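MSHA biogenesis protein MshE (Vibrio cholerae, PDB 5HTL) binds the second messenger cyclic di-GMP through its MshEN domain and, as its name implies, probably takes part in biogenesis of the MSHA pilus. Local coordinates at residues 94-107 against 118-132. Residues are numbered along the deposited sequence; the frame is centred on the assembly and turned at random.
Sequences VIGRSGDTLRIAMS and LLNQLPDYGFEFVIA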
loop_
_atom_site.group_PDB
_atom_site.type_symbol
_atom_site.label_atom_id
_atom_site.label_comp_id
_atom_site.label_asym_id
_atom_site.label_seq_id
_atom_site.Cartn_x
_atom_site.Cartn_y
_atom_site.Cartn_z
ATOM N N VAL A 94 -0.888 -15.547 -1.687
ATOM C CA VAL A 94 -1.051 -15.212 -0.279
ATOM C C VAL A 94 0.161 -15.714 0.496
ATOM O O VAL A 94 0.426 -16.920 0.534
ATOM C CB VAL A 94 -2.303 -15.877 0.316
ATOM C CG1 VAL A 94 -2.488 -15.436 1.763
ATOM C CG2 VAL A 94 -3.526 -15.536 -0.516
ATOM N N ILE A 95 0.928 -14.785 1.065
ATOM C CA ILE A 95 2.170 -15.139 1.755
ATOM C C ILE A 95 2.112 -14.917 3.258
ATOM O O ILE A 95 3.024 -15.305 3.982
ATOM C CB ILE A 95 3.402 -14.395 1.168
ATOM C CG1 ILE A 95 3.282 -12.883 1.368
ATOM C CG2 ILE A 95 3.589 -14.747 -0.312
ATOM C CD1 ILE A 95 4.557 -12.090 0.989
ATOM N N GLY A 96 1.040 -14.298 3.726
ATOM C CA GLY A 96 0.875 -14.092 5.151
ATOM C C GLY A 96 -0.584 -14.008 5.521
ATOM O O GLY A 96 -1.396 -13.504 4.742
ATOM N N ARG A 97 -0.919 -14.518 6.703
ATOM C CA ARG A 97 -2.235 -14.297 7.272
ATOM C C ARG A 97 -2.109 -13.992 8.753
ATOM O O ARG A 97 -1.391 -14.680 9.472
ATOM C CB ARG A 97 -3.134 -15.517 7.094
ATOM C CG ARG A 97 -4.590 -15.206 7.400
ATOM C CD ARG A 97 -5.202 -16.154 8.392
ATOM N NE ARG A 97 -4.832 -17.541 8.136
ATOM C CZ ARG A 97 -5.438 -18.583 8.690
ATOM N NH1 ARG A 97 -6.455 -18.392 9.518
ATOM N NH2 ARG A 97 -5.036 -19.813 8.406
ATOM N N SER A 98 -2.810 -12.963 9.203
ATOM C CA SER A 98 -2.840 -12.634 10.619
ATOM C C SER A 98 -4.178 -11.990 10.922
ATOM O O SER A 98 -4.468 -10.911 10.414
ATOM C CB SER A 98 -1.713 -11.658 10.939
ATOM O OG SER A 98 -1.505 -11.570 12.338
ATOM N N GLY A 99 -4.994 -12.632 11.756
ATOM C CA GLY A 99 -6.350 -12.153 11.961
ATOM C C GLY A 99 -7.068 -12.167 10.626
ATOM O O GLY A 99 -6.965 -13.148 9.887
ATOM N N ASP A 100 -7.769 -11.084 10.298
ATOM C CA ASP A 100 -8.460 -11.014 9.012
ATOM C C ASP A 100 -7.644 -10.264 7.967
ATOM O O ASP A 100 -8.218 -9.690 7.042
ATOM C CB ASP A 100 -9.819 -10.316 9.128
ATOM C CG ASP A 100 -10.467 -10.492 10.482
ATOM O OD1 ASP A 100 -10.259 -11.544 11.123
ATOM O OD2 ASP A 100 -11.200 -9.568 10.898
ATOM N N THR A 101 -6.322 -10.242 8.117
ATOM C CA THR A 101 -5.472 -9.543 7.154
ATOM C C THR A 101 -4.576 -10.524 6.419
ATOM O O THR A 101 -3.963 -11.395 7.038
ATOM C CB THR A 101 -4.600 -8.463 7.827
ATOM O OG1 THR A 101 -5.438 -7.504 8.481
ATOM C CG2 THR A 101 -3.752 -7.740 6.794
ATOM N N LEU A 102 -4.536 -10.403 5.093
ATOM C CA LEU A 102 -3.664 -11.220 4.263
ATOM C C LEU A 102 -2.608 -10.319 3.645
ATOM O O LEU A 102 -2.905 -9.206 3.216
ATOM C CB LEU A 102 -4.447 -11.879 3.127
ATOM C CG LEU A 102 -5.628 -12.768 3.504
ATOM C CD1 LEU A 102 -6.273 -13.357 2.251
ATOM C CD2 LEU A 102 -5.150 -13.876 4.387
ATOM N N ARG A 103 -1.380 -10.812 3.598
ATOM C CA ARG A 103 -0.361 -10.179 2.793
ATOM C C ARG A 103 -0.332 -10.930 1.472
ATOM O O ARG A 103 -0.180 -12.142 1.451
ATOM C CB ARG A 103 0.997 -10.249 3.482
ATOM C CG ARG A 103 2.135 -9.632 2.664
ATOM C CD ARG A 103 3.392 -9.411 3.493
ATOM N NE ARG A 103 3.140 -8.401 4.508
ATOM C CZ ARG A 103 2.983 -8.667 5.802
ATOM N NH1 ARG A 103 3.112 -9.911 6.247
ATOM N NH2 ARG A 103 2.730 -7.679 6.649
ATOM N N ILE A 104 -0.443 -10.182 0.382
ATOM C CA ILE A 104 -0.549 -10.786 -0.939
ATOM C C ILE A 104 0.503 -10.206 -1.874
ATOM O O ILE A 104 0.557 -8.996 -2.098
ATOM C CB ILE A 104 -1.954 -10.563 -1.545
ATOM C CG1 ILE A 104 -3.032 -11.155 -0.622
ATOM C CG2 ILE A 104 -2.045 -11.172 -2.950
ATOM C CD1 ILE A 104 -4.439 -11.094 -1.188
ATOM N N ALA A 105 1.333 -11.092 -2.420
ATOM C CA ALA A 105 2.307 -10.704 -3.441
ATOM C C ALA A 105 1.657 -10.779 -4.811
ATOM O O ALA A 105 1.030 -11.780 -5.140
ATOM C CB ALA A 105 3.536 -11.606 -3.378
HETATM N N MSE A 106 1.761 -9.718 -5.600
HETATM C CA MSE A 106 1.229 -9.726 -6.963
HETATM C C MSE A 106 2.275 -9.271 -7.945
HETATM O O MSE A 106 3.133 -8.459 -7.613
HETATM C CB MSE A 106 0.039 -8.782 -7.079
HETATM C CG MSE A 106 -1.150 -9.190 -6.269
HETATM SE SE MSE A 106 -2.594 -7.956 -6.606
HETATM C CE MSE A 106 -3.045 -8.466 -8.417
ATOM N N SER A 107 2.193 -9.770 -9.170
ATOM C CA SER A 107 3.082 -9.313 -10.228
ATOM C C SER A 107 2.607 -7.953 -10.726
ATOM O O SER A 107 3.407 -7.123 -11.156
ATOM C CB SER A 107 3.084 -10.304 -11.385
ATOM O OG SER A 107 1.931 -10.135 -12.168
ATOM N N LEU A 118 -9.734 -10.666 -6.929
ATOM C CA LEU A 118 -9.137 -11.112 -5.676
ATOM C C LEU A 118 -10.059 -10.806 -4.494
ATOM O O LEU A 118 -10.255 -11.648 -3.613
ATOM C CB LEU A 118 -7.787 -10.416 -5.481
ATOM C CG LEU A 118 -6.768 -11.042 -4.541
ATOM C CD1 LEU A 118 -6.450 -12.449 -4.966
ATOM C CD2 LEU A 118 -5.514 -10.175 -4.584
ATOM N N LEU A 119 -10.630 -9.604 -4.489
ATOM C CA LEU A 119 -11.550 -9.168 -3.441
ATOM C C LEU A 119 -12.779 -10.061 -3.318
ATOM O O LEU A 119 -13.213 -10.393 -2.217
ATOM C CB LEU A 119 -12.009 -7.736 -3.710
ATOM C CG LEU A 119 -11.086 -6.599 -3.280
ATOM C CD1 LEU A 119 -11.368 -5.342 -4.091
ATOM C CD2 LEU A 119 -11.289 -6.338 -1.798
ATOM N N ASN A 120 -13.356 -10.431 -4.451
ATOM C CA ASN A 120 -14.546 -11.267 -4.410
ATOM C C ASN A 120 -14.208 -12.715 -4.069
ATOM O O ASN A 120 -15.057 -13.456 -3.571
ATOM C CB ASN A 120 -15.317 -11.163 -5.726
ATOM C CG ASN A 120 -15.857 -9.770 -5.973
ATOM O OD1 ASN A 120 -15.907 -8.937 -5.061
ATOM N ND2 ASN A 120 -16.256 -9.502 -7.208
ATOM N N GLN A 121 -12.961 -13.105 -4.316
ATOM C CA GLN A 121 -12.497 -14.471 -4.094
ATOM C C GLN A 121 -12.044 -14.715 -2.652
ATOM O O GLN A 121 -12.119 -15.837 -2.154
ATOM C CB GLN A 121 -11.354 -14.796 -5.059
ATOM C CG GLN A 121 -10.822 -16.221 -4.970
ATOM C CD GLN A 121 -11.851 -17.277 -5.350
ATOM O OE1 GLN A 121 -12.648 -17.084 -6.268
ATOM N NE2 GLN A 121 -11.836 -18.398 -4.639
ATOM N N LEU A 122 -11.581 -13.664 -1.983
ATOM C CA LEU A 122 -11.138 -13.775 -0.593
ATOM C C LEU A 122 -11.929 -12.810 0.278
ATOM O O LEU A 122 -11.346 -11.956 0.941
ATOM C CB LEU A 122 -9.644 -13.448 -0.486
ATOM C CG LEU A 122 -8.676 -14.429 -1.142
ATOM C CD1 LEU A 122 -7.310 -13.771 -1.362
ATOM C CD2 LEU A 122 -8.532 -15.686 -0.313
ATOM N N PRO A 123 -13.270 -12.936 0.285
ATOM C CA PRO A 123 -14.062 -11.953 1.028
ATOM C C PRO A 123 -13.830 -12.070 2.542
ATOM O O PRO A 123 -13.374 -13.108 3.025
ATOM C CB PRO A 123 -15.508 -12.332 0.665
ATOM C CG PRO A 123 -15.450 -13.771 0.387
ATOM C CD PRO A 123 -14.120 -14.001 -0.276
ATOM N N ASP A 124 -14.125 -11.004 3.276
ATOM C CA ASP A 124 -13.841 -10.941 4.719
ATOM C C ASP A 124 -12.376 -11.169 5.116
ATOM O O ASP A 124 -12.081 -11.470 6.274
ATOM C CB ASP A 124 -14.718 -11.899 5.521
ATOM C CG ASP A 124 -16.049 -12.152 4.871
ATOM O OD1 ASP A 124 -16.620 -11.218 4.266
ATOM O OD2 ASP A 124 -16.519 -13.306 4.960
ATOM N N TYR A 125 -11.471 -11.065 4.155
ATOM C CA TYR A 125 -10.082 -10.790 4.470
ATOM C C TYR A 125 -9.782 -9.456 3.823
ATOM O O TYR A 125 -10.260 -9.189 2.719
ATOM C CB TYR A 125 -9.155 -11.852 3.887
ATOM C CG TYR A 125 -9.071 -13.139 4.672
ATOM C CD1 TYR A 125 -8.404 -13.190 5.892
ATOM C CD2 TYR A 125 -9.623 -14.314 4.176
ATOM C CE1 TYR A 125 -8.312 -14.378 6.608
ATOM C CE2 TYR A 125 -9.535 -15.505 4.885
ATOM C CZ TYR A 125 -8.879 -15.530 6.097
ATOM O OH TYR A 125 -8.795 -16.716 6.795
ATOM N N GLY A 126 -9.021 -8.614 4.520
ATOM C CA GLY A 126 -8.473 -7.402 3.938
ATOM C C GLY A 126 -7.055 -7.709 3.491
ATOM O O GLY A 126 -6.509 -8.748 3.875
ATOM N N PHE A 127 -6.473 -6.838 2.671
ATOM C CA PHE A 127 -5.192 -7.143 2.031
ATOM C C PHE A 127 -4.102 -6.102 2.268
ATOM O O PHE A 127 -4.360 -4.901 2.308
ATOM C CB PHE A 127 -5.351 -7.294 0.510
ATOM C CG PHE A 127 -6.558 -8.077 0.084
ATOM C CD1 PHE A 127 -7.344 -7.624 -0.968
ATOM C CD2 PHE A 127 -6.895 -9.267 0.702
ATOM C CE1 PHE A 127 -8.456 -8.336 -1.380
ATOM C CE2 PHE A 127 -8.011 -9.982 0.301
ATOM C CZ PHE A 127 -8.789 -9.515 -0.744
ATOM N N GLU A 128 -2.872 -6.584 2.402
ATOM C CA GLU A 128 -1.700 -5.746 2.240
ATOM C C GLU A 128 -0.997 -6.252 0.989
ATOM O O GLU A 128 -0.737 -7.447 0.888
ATOM C CB GLU A 128 -0.761 -5.884 3.440
ATOM C CG GLU A 128 -1.354 -5.495 4.783
ATOM C CD GLU A 128 -0.365 -5.696 5.917
ATOM O OE1 GLU A 128 -0.806 -5.916 7.064
ATOM O OE2 GLU A 128 0.856 -5.648 5.655
ATOM N N PHE A 129 -0.685 -5.354 0.055
ATOM C CA PHE A 129 -0.072 -5.756 -1.215
ATOM C C PHE A 129 1.423 -5.499 -1.260
ATOM O O PHE A 129 1.915 -4.490 -0.753
ATOM C CB PHE A 129 -0.721 -5.041 -2.408
ATOM C CG PHE A 129 -2.164 -5.395 -2.624
ATOM C CD1 PHE A 129 -2.530 -6.670 -3.017
ATOM C CD2 PHE A 129 -3.153 -4.439 -2.447
ATOM C CE1 PHE A 129 -3.871 -6.992 -3.226
ATOM C CE2 PHE A 129 -4.485 -4.753 -2.650
ATOM C CZ PHE A 129 -4.841 -6.029 -3.038
ATOM N N VAL A 130 2.140 -6.419 -1.887
ATOM C CA VAL A 130 3.546 -6.242 -2.201
ATOM C C VAL A 130 3.748 -6.706 -3.638
ATOM O O VAL A 130 2.932 -7.447 -4.181
ATOM C CB VAL A 130 4.469 -7.015 -1.225
ATOM C CG1 VAL A 130 4.189 -6.615 0.232
ATOM C CG2 VAL A 130 4.316 -8.509 -1.387
ATOM N N ILE A 131 4.804 -6.232 -4.274
ATOM C CA ILE A 131 5.084 -6.605 -5.654
ATOM C C ILE A 131 6.280 -7.567 -5.730
ATOM O O ILE A 131 7.251 -7.446 -4.963
ATOM C CB ILE A 131 5.276 -5.337 -6.549
ATOM C CG1 ILE A 131 5.298 -5.707 -8.035
ATOM C CG2 ILE A 131 6.527 -4.565 -6.169
ATOM C CD1 ILE A 131 5.256 -4.498 -8.964
ATOM N N ALA A 132 6.196 -8.537 -6.633
ATOM C CA ALA A 132 7.317 -9.431 -6.895
ATOM C C ALA A 132 7.409 -9.650 -8.397
ATOM O O ALA A 132 6.415 -9.500 -9.105
ATOM C CB ALA A 132 7.110 -10.756 -6.165
HETATM O O HOH W 1 6.030 -7.634 -11.261
#
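Leu-102, Ile-104 and Met-106 exchange backbone hydrogen bonds with Gly-126, Glu-128, Val-130 and Ala-132, joining strands 101-106 and 126-131 in parallel at an angle of 28°. The pairing illustrates a beta-alpha-beta crossover: helix 112-121 connects the two strands, and its last turn packs on the sheet face that carries Leu-102, Ile-104, Met-106, Phe-127 and Phe-129. On that face Leu-102, Ile-104 and Met-106 meet aromatic rings on and just before strand 126-131, together with leucines at the end of the helix. Ile-104 CD1 sits over the Phe-127 ring, 4.1 Å from its centroid, and the same methyl meets Leu-118 CD2 tip to tip at 3.7 Å. With CG1 beside the backbone N (chi1 -58°) and CD1 extended beyond it, the chain reaches ring and helix together. Leu-122 CD1 completes this cluster by touching Leu-102 CD1 at 3.8 Å. The two methyls of Leu-102 divide their work on Tyr-125: CD1 presses on its CB, while CD2 lies over the ring face, offset toward the rim, and Gly-99 O lies in the ring plane at the edge. Farther along, Met-106, a selenomethionine, makes a Met-aromatic contact with Phe-129, oblique to the ring, with SE 3.7 Å from CE1 and the two side chains running alongside each other.

The face of Thr-101, Arg-103 and Glu-128 carries a salt bridge, and gives way to Ala-105 against Val-130. Arg-103 NH2 reaches Glu-128 OE2 at 2.9 Å through a weak hydrogen bond, the guanidinium and carboxylate planes standing 81° apart. Glu-128 OE1 also forms a long, weak ion pair with Arg-38 of the second subunit. Where the strands end, the side chain of Ile-131 comes within about 6 Å of bound cyclic di-GMP, and one water donates hydrogen bonds to both Ser-107 O (2.7 Å) and Ala-132 O (2.9 Å).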